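Local coordinates for protein 3-oxo-glucose-6-phosphate:glutamate aminotransferase (Bacillus subtilis subsp. subtilis, PDB 4K2I) that catalyses the reversible pyridoxal phosphate-dependent transfer of an amino group from glutamate to 3-dehydro-glucose 6-phosphate, giving kanosamine 6-phosphate for antibiotic biosynthesis, at residues Val146-Asn151 with Gly165-Val170; Ile195-Leu200 with Leu219-Asp224; Tyr338-Glu343 with Pro354-Thr359. All coordinates share one frame; numbering follows the deposited sequence.

Contact 1: Val146-Asn151 with Gly165-Val170; sequences VIMPAN and GVPIYV. With EDO (1,2-ethanediol), chain P.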
loop_
_atom_site.group_PDB
_atom_site.type_symbol
_atom_site.label_atom_id
_atom_site.label_comp_id
_atom_site.label_asym_id
_atom_site.label_seq_id
_atom_site.Cartn_x
_atom_site.Cartn_y
_atom_site.Cartn_z
ATOM N N VAL B 146 16.109 15.881 -11.989
ATOM C CA VAL B 146 15.864 14.580 -12.596
ATOM C C VAL B 146 15.339 14.788 -14.001
ATOM O O VAL B 146 14.246 15.326 -14.184
ATOM C CB VAL B 146 14.776 13.834 -11.820
ATOM C CG1 VAL B 146 14.421 12.507 -12.517
ATOM C CG2 VAL B 146 15.215 13.620 -10.388
ATOM N N ILE B 147 16.115 14.375 -14.994
ATOM C CA ILE B 147 15.709 14.521 -16.381
ATOM C C ILE B 147 14.739 13.391 -16.754
ATOM O O ILE B 147 15.006 12.223 -16.485
ATOM C CB ILE B 147 16.955 14.542 -17.335
ATOM C CG1 ILE B 147 17.701 15.878 -17.202
ATOM C CG2 ILE B 147 16.529 14.340 -18.777
ATOM C CD1 ILE B 147 19.088 15.928 -17.880
ATOM N N MET B 148 13.615 13.741 -17.366
ATOM C CA MET B 148 12.548 12.770 -17.626
ATOM C C MET B 148 11.634 13.269 -18.757
ATOM O O MET B 148 11.700 14.439 -19.126
ATOM C CB MET B 148 11.744 12.523 -16.336
ATOM C CG MET B 148 11.100 13.771 -15.735
ATOM S SD MET B 148 10.194 13.457 -14.204
ATOM C CE MET B 148 8.828 12.467 -14.795
ATOM N N PRO B 149 10.791 12.382 -19.326
ATOM C CA PRO B 149 9.842 12.869 -20.326
ATOM C C PRO B 149 8.585 13.462 -19.658
ATOM O O PRO B 149 8.353 13.252 -18.457
ATOM C CB PRO B 149 9.484 11.601 -21.096
ATOM C CG PRO B 149 9.526 10.534 -20.048
ATOM C CD PRO B 149 10.658 10.928 -19.109
ATOM N N ALA B 150 7.783 14.196 -20.423
ATOM C CA ALA B 150 6.589 14.829 -19.863
ATOM C C ALA B 150 5.294 14.092 -20.219
ATOM O O ALA B 150 4.199 14.523 -19.835
ATOM C CB ALA B 150 6.509 16.321 -20.288
ATOM N N ASN B 151 5.414 12.977 -20.937
ATOM C CA ASN B 151 4.229 12.241 -21.393
ATOM C C ASN B 151 3.880 10.980 -20.602
ATOM O O ASN B 151 3.047 10.195 -21.044
ATOM C CB ASN B 151 4.362 11.868 -22.873
ATOM C CG ASN B 151 5.566 10.977 -23.146
ATOM O OD1 ASN B 151 6.463 10.852 -22.309
ATOM N ND2 ASN B 151 5.594 10.359 -24.320
ATOM N N GLY B 165 12.661 16.119 -5.245
ATOM C CA GLY B 165 13.370 16.340 -6.494
ATOM C C GLY B 165 12.729 17.362 -7.417
ATOM O O GLY B 165 11.593 17.791 -7.188
ATOM N N VAL B 166 13.467 17.749 -8.458
ATOM C CA VAL B 166 13.009 18.709 -9.455
ATOM C C VAL B 166 13.015 18.073 -10.842
ATOM O O VAL B 166 14.074 17.801 -11.395
ATOM C CB VAL B 166 13.910 19.967 -9.518
ATOM C CG1 VAL B 166 13.436 20.940 -10.641
ATOM C CG2 VAL B 166 13.951 20.680 -8.160
ATOM N N PRO B 167 11.822 17.834 -11.404
ATOM C CA PRO B 167 11.681 17.323 -12.773
ATOM C C PRO B 167 12.206 18.316 -13.800
ATOM O O PRO B 167 11.899 19.503 -13.743
ATOM C CB PRO B 167 10.160 17.176 -12.939
ATOM C CG PRO B 167 9.642 17.031 -11.535
ATOM C CD PRO B 167 10.523 17.953 -10.721
ATOM N N ILE B 168 13.002 17.825 -14.734
ATOM C CA ILE B 168 13.467 18.633 -15.846
ATOM C C ILE B 168 13.001 17.896 -17.096
ATOM O O ILE B 168 13.507 16.829 -17.402
ATOM C CB ILE B 168 15.006 18.790 -15.811
ATOM C CG1 ILE B 168 15.425 19.611 -14.581
ATOM C CG2 ILE B 168 15.532 19.434 -17.093
ATOM C CD1 ILE B 168 14.968 21.068 -14.608
ATOM N N TYR B 169 12.002 18.445 -17.783
ATOM C CA TYR B 169 11.390 17.753 -18.912
ATOM C C TYR B 169 12.174 17.932 -20.204
ATOM O O TYR B 169 12.703 19.012 -20.489
ATOM C CB TYR B 169 9.916 18.170 -19.087
ATOM C CG TYR B 169 9.114 17.877 -17.843
ATOM C CD1 TYR B 169 8.783 16.563 -17.496
ATOM C CD2 TYR B 169 8.742 18.895 -16.983
ATOM C CE1 TYR B 169 8.086 16.283 -16.332
ATOM C CE2 TYR B 169 8.035 18.626 -15.822
ATOM C CZ TYR B 169 7.711 17.320 -15.506
ATOM O OH TYR B 169 7.011 17.062 -14.356
ATOM N N VAL B 170 12.223 16.852 -20.978
ATOM C CA VAL B 170 12.967 16.785 -22.223
ATOM C C VAL B 170 12.102 16.052 -23.262
ATOM O O VAL B 170 11.330 15.166 -22.908
ATOM C CB VAL B 170 14.330 16.092 -21.963
ATOM C CG1 VAL B 170 14.765 15.194 -23.107
ATOM C CG2 VAL B 170 15.378 17.127 -21.636
HETATM C C1 EDO P . 0.634 11.070 -25.503
HETATM O O1 EDO P . 1.098 11.926 -24.458
HETATM C C2 EDO P . 1.825 10.520 -26.280
HETATM O O2 EDO P . 2.693 9.855 -25.351
HETATM O O HOH W 1 8.608 14.803 -23.049
#

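Contact 2: Ile195-Leu200 with Leu219-Asp224; sequences ILPVHL and LKVIED. With PMP (4'-deoxy-4'-aminopyridoxal-5'-phosphate), chain M.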
loop_
_atom_site.group_PDB
_atom_site.type_symbol
_atom_site.label_atom_id
_atom_site.label_comp_id
_atom_site.label_asym_id
_atom_site.label_seq_id
_atom_site.Cartn_x
_atom_site.Cartn_y
_atom_site.Cartn_z
ATOM N N ILE B 195 18.794 10.548 -14.464
ATOM C CA ILE B 195 17.989 10.435 -15.663
ATOM C C ILE B 195 16.951 9.377 -15.353
ATOM O O ILE B 195 17.281 8.308 -14.837
ATOM C CB ILE B 195 18.806 9.982 -16.871
ATOM C CG1 ILE B 195 19.994 10.924 -17.103
ATOM C CG2 ILE B 195 17.909 9.916 -18.100
ATOM C CD1 ILE B 195 20.987 10.398 -18.136
ATOM N N LEU B 196 15.698 9.680 -15.648
ATOM C CA LEU B 196 14.614 8.761 -15.338
ATOM C C LEU B 196 13.810 8.491 -16.607
ATOM O O LEU B 196 12.817 9.151 -16.876
ATOM C CB LEU B 196 13.758 9.341 -14.209
ATOM C CG LEU B 196 12.352 8.842 -13.860
ATOM C CD1 LEU B 196 12.281 7.344 -13.888
ATOM C CD2 LEU B 196 11.910 9.379 -12.499
ATOM N N PRO B 197 14.274 7.536 -17.419
ATOM C CA PRO B 197 13.553 7.177 -18.641
ATOM C C PRO B 197 12.344 6.308 -18.329
ATOM O O PRO B 197 12.349 5.555 -17.360
ATOM C CB PRO B 197 14.588 6.357 -19.430
ATOM C CG PRO B 197 15.434 5.751 -18.387
ATOM C CD PRO B 197 15.526 6.776 -17.272
ATOM N N VAL B 198 11.330 6.395 -19.178
ATOM C CA VAL B 198 10.111 5.623 -19.001
ATOM C C VAL B 198 9.910 4.739 -20.214
ATOM O O VAL B 198 9.952 5.222 -21.340
ATOM C CB VAL B 198 8.886 6.550 -18.904
ATOM C CG1 VAL B 198 7.605 5.715 -18.765
ATOM C CG2 VAL B 198 9.061 7.521 -17.746
ATOM N N HIS B 199 9.677 3.451 -19.990
ATOM C CA HIS B 199 9.394 2.549 -21.098
ATOM C C HIS B 199 7.898 2.572 -21.348
ATOM O O HIS B 199 7.161 1.679 -20.925
ATOM C CB HIS B 199 9.927 1.145 -20.809
ATOM C CG HIS B 199 11.364 1.144 -20.390
ATOM N ND1 HIS B 199 12.309 1.950 -20.991
ATOM C CD2 HIS B 199 12.008 0.474 -19.406
ATOM C CE1 HIS B 199 13.479 1.768 -20.405
ATOM N NE2 HIS B 199 13.325 0.874 -19.444
ATOM N N LEU B 200 7.470 3.627 -22.034
ATOM C CA LEU B 200 6.067 3.974 -22.166
ATOM C C LEU B 200 5.343 3.005 -23.078
ATOM O O LEU B 200 5.843 2.662 -24.150
ATOM C CB LEU B 200 5.927 5.403 -22.691
ATOM C CG LEU B 200 4.556 6.060 -22.482
ATOM C CD1 LEU B 200 4.197 6.008 -20.999
ATOM C CD2 LEU B 200 4.564 7.505 -22.983
ATOM N N LEU B 219 25.940 10.709 -14.023
ATOM C CA LEU B 219 24.572 10.703 -13.521
ATOM C C LEU B 219 24.133 9.277 -13.155
ATOM O O LEU B 219 24.650 8.305 -13.688
ATOM C CB LEU B 219 23.622 11.295 -14.562
ATOM C CG LEU B 219 24.028 12.654 -15.124
ATOM C CD1 LEU B 219 23.072 13.089 -16.223
ATOM C CD2 LEU B 219 24.088 13.684 -14.011
ATOM N N LYS B 220 23.171 9.167 -12.247
ATOM C CA LYS B 220 22.558 7.890 -11.908
ATOM C C LYS B 220 21.355 7.633 -12.813
ATOM O O LYS B 220 20.673 8.570 -13.227
ATOM C CB LYS B 220 22.096 7.922 -10.454
ATOM C CG LYS B 220 23.006 7.207 -9.471
ATOM C CD LYS B 220 24.428 7.681 -9.525
ATOM C CE LYS B 220 25.216 7.099 -8.352
ATOM N NZ LYS B 220 24.620 7.506 -7.040
ATOM N N VAL B 221 21.089 6.364 -13.117
ATOM C CA VAL B 221 19.952 6.012 -13.960
ATOM C C VAL B 221 18.935 5.126 -13.223
ATOM O O VAL B 221 19.241 4.012 -12.789
ATOM C CB VAL B 221 20.407 5.338 -15.274
ATOM C CG1 VAL B 221 19.219 4.992 -16.127
ATOM C CG2 VAL B 221 21.357 6.255 -16.045
ATOM N N ILE B 222 17.722 5.638 -13.066
ATOM C CA ILE B 222 16.639 4.840 -12.511
ATOM C C ILE B 222 15.539 4.795 -13.554
ATOM O O ILE B 222 15.082 5.833 -14.025
ATOM C CB ILE B 222 16.135 5.426 -11.181
ATOM C CG1 ILE B 222 14.855 4.725 -10.730
ATOM C CG2 ILE B 222 15.928 6.953 -11.302
ATOM C CD1 ILE B 222 14.487 4.983 -9.264
ATOM N N GLU B 223 15.146 3.599 -13.965
ATOM C CA GLU B 223 14.177 3.496 -15.046
ATOM C C GLU B 223 12.789 3.157 -14.540
ATOM O O GLU B 223 12.613 2.349 -13.616
ATOM C CB GLU B 223 14.623 2.486 -16.102
ATOM C CG GLU B 223 14.750 1.086 -15.571
ATOM C CD GLU B 223 15.313 0.123 -16.590
ATOM O OE1 GLU B 223 15.732 -0.967 -16.157
ATOM O OE2 GLU B 223 15.317 0.438 -17.810
ATOM N N ASP B 224 11.801 3.813 -15.135
ATOM C CA ASP B 224 10.413 3.519 -14.844
ATOM C C ASP B 224 9.972 2.462 -15.844
ATOM O O ASP B 224 9.589 2.781 -16.975
ATOM C CB ASP B 224 9.555 4.789 -14.965
ATOM C CG ASP B 224 8.081 4.539 -14.673
ATOM O OD1 ASP B 224 7.668 3.363 -14.588
ATOM O OD2 ASP B 224 7.327 5.526 -14.540
HETATM N N1 PMP M . 4.787 4.639 -13.992
HETATM C C2 PMP M . 3.967 4.304 -15.046
HETATM C C2A PMP M . 4.476 4.537 -16.450
HETATM C C3 PMP M . 2.695 3.762 -14.764
HETATM O O3 PMP M . 1.818 3.403 -15.750
HETATM C C4 PMP M . 2.280 3.576 -13.454
HETATM C C4A PMP M . 0.880 2.988 -13.187
HETATM N N4A PMP M . -0.107 3.294 -14.236
HETATM C C5 PMP M . 3.148 3.937 -12.410
HETATM C C6 PMP M . 4.390 4.464 -12.697
HETATM C C5A PMP M . 2.776 3.770 -10.962
HETATM O O4P PMP M . 2.614 2.416 -10.642
HETATM P P PMP M . 1.682 1.991 -9.404
HETATM O O1P PMP M . 1.929 2.952 -8.267
HETATM O O2P PMP M . 1.963 0.534 -9.025
HETATM O O3P PMP M . 0.216 2.202 -9.837
HETATM O O HOH W 2 7.045 1.504 -18.275
#

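Contact 3: Tyr338-Glu343 with Pro354-Thr359; sequences YIELPE and PIKVRT. With EDO (1,2-ethanediol), chain N.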
loop_
_atom_site.group_PDB
_atom_site.type_symbol
_atom_site.label_atom_id
_atom_site.label_comp_id
_atom_site.label_asym_id
_atom_site.label_seq_id
_atom_site.Cartn_x
_atom_site.Cartn_y
_atom_site.Cartn_z
ATOM N N TYR B 338 -2.419 7.546 -44.066
ATOM C CA TYR B 338 -3.514 8.029 -43.220
ATOM C C TYR B 338 -3.195 7.861 -41.730
ATOM O O TYR B 338 -3.672 8.630 -40.893
ATOM C CB TYR B 338 -4.827 7.316 -43.572
ATOM C CG TYR B 338 -5.147 7.342 -45.052
ATOM C CD1 TYR B 338 -4.991 8.506 -45.800
ATOM C CD2 TYR B 338 -5.581 6.199 -45.707
ATOM C CE1 TYR B 338 -5.271 8.530 -47.157
ATOM C CE2 TYR B 338 -5.866 6.213 -47.067
ATOM C CZ TYR B 338 -5.709 7.380 -47.786
ATOM O OH TYR B 338 -5.990 7.394 -49.137
ATOM N N ILE B 339 -2.401 6.844 -41.392
ATOM C CA ILE B 339 -2.000 6.652 -40.002
ATOM C C ILE B 339 -0.575 6.193 -39.897
ATOM O O ILE B 339 0.030 5.799 -40.884
ATOM C CB ILE B 339 -2.845 5.585 -39.271
ATOM C CG1 ILE B 339 -2.521 4.183 -39.802
ATOM C CG2 ILE B 339 -4.321 5.903 -39.352
ATOM C CD1 ILE B 339 -3.276 3.063 -39.074
ATOM N N GLU B 340 -0.053 6.239 -38.676
ATOM C CA GLU B 340 1.219 5.618 -38.352
ATOM C C GLU B 340 0.979 4.430 -37.420
ATOM O O GLU B 340 0.278 4.542 -36.408
ATOM C CB GLU B 340 2.160 6.609 -37.674
ATOM C CG GLU B 340 2.753 7.663 -38.585
ATOM C CD GLU B 340 3.812 8.506 -37.871
ATOM O OE1 GLU B 340 4.811 7.930 -37.373
ATOM O OE2 GLU B 340 3.635 9.743 -37.795
ATOM N N LEU B 341 1.574 3.296 -37.769
ATOM C CA LEU B 341 1.487 2.099 -36.951
ATOM C C LEU B 341 2.803 1.931 -36.225
ATOM O O LEU B 341 3.854 2.320 -36.738
ATOM C CB LEU B 341 1.222 0.872 -37.827
ATOM C CG LEU B 341 -0.162 0.776 -38.466
ATOM C CD1 LEU B 341 -0.155 -0.214 -39.632
ATOM C CD2 LEU B 341 -1.175 0.350 -37.422
ATOM N N PRO B 342 2.755 1.364 -35.014
ATOM C CA PRO B 342 4.015 1.072 -34.333
ATOM C C PRO B 342 4.798 0.011 -35.102
ATOM O O PRO B 342 4.229 -0.751 -35.880
ATOM C CB PRO B 342 3.564 0.523 -32.981
ATOM C CG PRO B 342 2.209 -0.041 -33.231
ATOM C CD PRO B 342 1.587 0.842 -34.286
ATOM N N GLU B 343 6.106 -0.013 -34.896
ATOM C CA GLU B 343 6.955 -0.982 -35.546
ATOM C C GLU B 343 6.894 -2.308 -34.789
ATOM O O GLU B 343 6.918 -2.327 -33.556
ATOM C CB GLU B 343 8.371 -0.438 -35.561
ATOM C CG GLU B 343 9.402 -1.364 -36.133
ATOM C CD GLU B 343 10.758 -0.698 -36.210
ATOM O OE1 GLU B 343 10.832 0.428 -36.754
ATOM O OE2 GLU B 343 11.740 -1.289 -35.712
ATOM N N PRO B 354 -0.383 2.037 -29.409
ATOM C CA PRO B 354 -0.567 3.382 -29.973
ATOM C C PRO B 354 -0.476 3.470 -31.485
ATOM O O PRO B 354 0.519 3.065 -32.075
ATOM C CB PRO B 354 0.600 4.171 -29.373
ATOM C CG PRO B 354 1.670 3.145 -29.144
ATOM C CD PRO B 354 0.970 1.838 -28.858
ATOM N N ILE B 355 -1.496 4.030 -32.116
ATOM C CA ILE B 355 -1.329 4.464 -33.496
ATOM C C ILE B 355 -1.285 5.983 -33.469
ATOM O O ILE B 355 -1.529 6.588 -32.425
ATOM C CB ILE B 355 -2.462 3.963 -34.412
ATOM C CG1 ILE B 355 -3.792 4.619 -34.035
ATOM C CG2 ILE B 355 -2.571 2.440 -34.322
ATOM C CD1 ILE B 355 -4.954 4.227 -34.962
ATOM N N LYS B 356 -0.945 6.599 -34.592
ATOM C CA LYS B 356 -1.050 8.051 -34.702
ATOM C C LYS B 356 -1.994 8.411 -35.841
ATOM O O LYS B 356 -1.909 7.839 -36.924
ATOM C CB LYS B 356 0.324 8.712 -34.881
ATOM C CG LYS B 356 1.294 8.396 -33.745
ATOM C CD LYS B 356 2.323 9.495 -33.507
ATOM C CE LYS B 356 3.161 9.762 -34.723
ATOM N NZ LYS B 356 4.124 10.872 -34.487
ATOM N N VAL B 357 -2.917 9.327 -35.569
ATOM C CA VAL B 357 -3.806 9.871 -36.594
ATOM C C VAL B 357 -3.630 11.395 -36.671
ATOM O O VAL B 357 -2.961 11.990 -35.816
ATOM C CB VAL B 357 -5.293 9.546 -36.294
ATOM C CG1 VAL B 357 -5.490 8.040 -36.103
ATOM C CG2 VAL B 357 -5.754 10.295 -35.069
ATOM N N ARG B 358 -4.229 12.017 -37.683
ATOM C CA ARG B 358 -4.142 13.460 -37.857
ATOM C C ARG B 358 -4.738 14.178 -36.663
ATOM O O ARG B 358 -5.827 13.826 -36.198
ATOM C CB ARG B 358 -4.860 13.906 -39.131
ATOM C CG ARG B 358 -4.005 13.829 -40.389
ATOM C CD ARG B 358 -4.803 14.232 -41.625
ATOM N NE ARG B 358 -5.695 15.368 -41.372
ATOM C CZ ARG B 358 -5.393 16.637 -41.637
ATOM N NH1 ARG B 358 -4.213 16.943 -42.165
ATOM N NH2 ARG B 358 -6.270 17.600 -41.373
ATOM N N THR B 359 -4.011 15.187 -36.184
ATOM C CA THR B 359 -4.414 15.989 -35.037
ATOM C C THR B 359 -5.848 16.498 -35.168
ATOM O O THR B 359 -6.647 16.379 -34.236
ATOM C CB THR B 359 -3.460 17.186 -34.869
ATOM O OG1 THR B 359 -2.132 16.701 -34.649
ATOM C CG2 THR B 359 -3.876 18.084 -33.697
HETATM C C1 EDO N . 2.899 4.971 -33.930
HETATM O O1 EDO N . 2.974 4.117 -32.782
HETATM C C2 EDO N . 4.191 5.775 -34.030
HETATM O O2 EDO N . 5.281 4.886 -34.302
HETATM O O HOH W 3 -5.983 10.300 -39.749
#

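Contact 1: Val146-Asn151 with Gly165-Val170
Met148 holds CG between its backbone nitrogen and carbonyl carbon (chi1 59°), while Tyr169 turns its ring anti to the carbonyl carbon (chi1 -59°); with these two torsions the side chains run alongside each other, pointing the same way. CG of Met148 lies 4.0 Å from CE1 of Tyr169. The chain stays extended at chi2, which carries SD along the ring to an oblique Met-aromatic contact, 5.1 Å from the centroid of the Tyr169 ring and 3.9 Å from CB of Pro167, and the bend at chi3 then turns CE to the same ring. Further along the ring, the methyl CB of Ala150 packs obliquely against CD1 of Tyr169 at 3.6 Å, and the carbonyl O of Pro149 meets the ring edge in its plane.

Ile147 and Ile168 put their side chains on the other face, CG1 against CG2; CG2 of Ile147 also meets CG2 of Val170. Between the two layers runs a parallel ladder: Val146 and Met148 each donate and accept, and the straightest bond, at 165°, joins Val146 N to Val166 O. Past the last rung, Val170 N to Met148 O, a water takes over the pairing, accepting from Ala150 N at 2.8 Å and donating to Val170 O.

This is the classic beta-alpha-beta crossover: helix 154-162 links the strands and packs on the Met148 and Tyr169 face through Thr156 and Glu157. Strand 166-169 is outermost in the mixed sheet of this chain, and Tyr397 meets both the Tyr169 ring and the Pro167 carbonyl, while strand 192-195 pairs with the far side of strand 145-148.

Contact 2: Ile195-Leu200 with Leu219-Asp224
Asp224 OD2 is gripped by two groups, the pyridine N1 of the bound pyridoxamine phosphate at 2.7 Å and the hydroxyl of Thr156 from helix 154-162, while OD1 takes the backbone N-H of Cys226. Together these fix the rotation of the carboxylate. With CG anti to the backbone nitrogen (chi1 180°), the acid reaches past the strand end to the cofactor. Val198 lies alongside it, pointing the same way, and sets CG2 3.9 Å from CB of Asp224 and CG1 4.1 Å from the cofactor methyl C2A.

The backbones run in parallel, pairing regularly at Ile195 and Val221 before the loop bridges again at Val198 and Asp224. Here Asp224 N donates to Pro197 O, and Asp224 O accepts from His199 N, so the residue that meets the cofactor is tied to the loop on both sides of its CA. Between these pairings, CD1 of Leu196 abuts the Ile222 oxygen at 3.2 Å and approaches CB of Asp224, and CG of Pro197 touches CB of Glu223.

Beyond the proline, the His199 ring swings back to Glu223. NE2 donates to OE2 at 2.6 Å with a nearly straight angle of 164°; the oxygen lies in the ring plane at its edge, yet the nitrogen stands above the carboxylate plane, the two planes being 80° apart. Ser205 binds ND1 of His199 and Thr241 binds OE1 of Glu223, so both ends of this buried pair are held.

An aspartate at N1 is a hallmark of fold type I aminotransferases: its negative charge probably keeps the pyridine nitrogen protonated, strengthening the cofactor as an electron sink during transamination.

Contact 3: Tyr338-Glu343 with Pro354-Thr359
Segments 338-343 and 354-359 run nearly antiparallel, 164° apart end to end, and meet as an antiparallel hydrogen-bonded pair at Glu340 and Lys356. This single bridge lays the loop after helix 331-335 along strand 353-356, in the small C-terminal part of the aminotransferase fold. Glu340 N donates to Lys356 O and Lys356 N to Glu340 O, both at 3.0 Å, each donor lying on a lone pair in the carbonyl plane. Strand 412-415 pairs with the other edge of 353-356.

The side chains of the bridged residues travel together. Glu340 and Lys356 touch first through their CB atoms; a bend at chi3 (-59°) then brings CE of Lys356 to 3.1 Å from OE2 of Glu340, with NZ forming the salt bridge to that oxygen from 3.5 Å. The ammonium also hydrogen-bonds to the Pro174 carbonyl, a second partner for the lysine charge.

On the other side of the backbone the contact is apolar. CG2 of Ile339 meets CG1 of Val357 at 4.1 Å, and CD2 of Leu341 lies 4.0 Å from CG2 of Ile355; helix 423-438 packs on Ile339 and Ile355. Ethanediol, probably from the crystallisation liquor, donates to Pro354 O. Pro342 closes the contact by laying its ring carbon CD 3.3 Å from that same Pro354 oxygen.

The three contacts follow one another along the chain, each closing before the next opens. Contacts 1 and 2 are neighbours in the seven-stranded mixed sheet, their centres 10 Å apart, and Ile147 O probably accepts a hydrogen bond from Leu196 N. Helix 154-162 packs on both, and the parallel strands run in the order 166-169, 145-148, 192-195, 220-224, from the outermost strand to the one that carries the cofactor-binding aspartate. Contact 3 belongs to the smaller C-terminal part, its centre about 25 Å from contact 1 and 26 Å from contact 2, touching neither. The large sheet carries much of the cofactor site, completed by Asn294 of the second subunit.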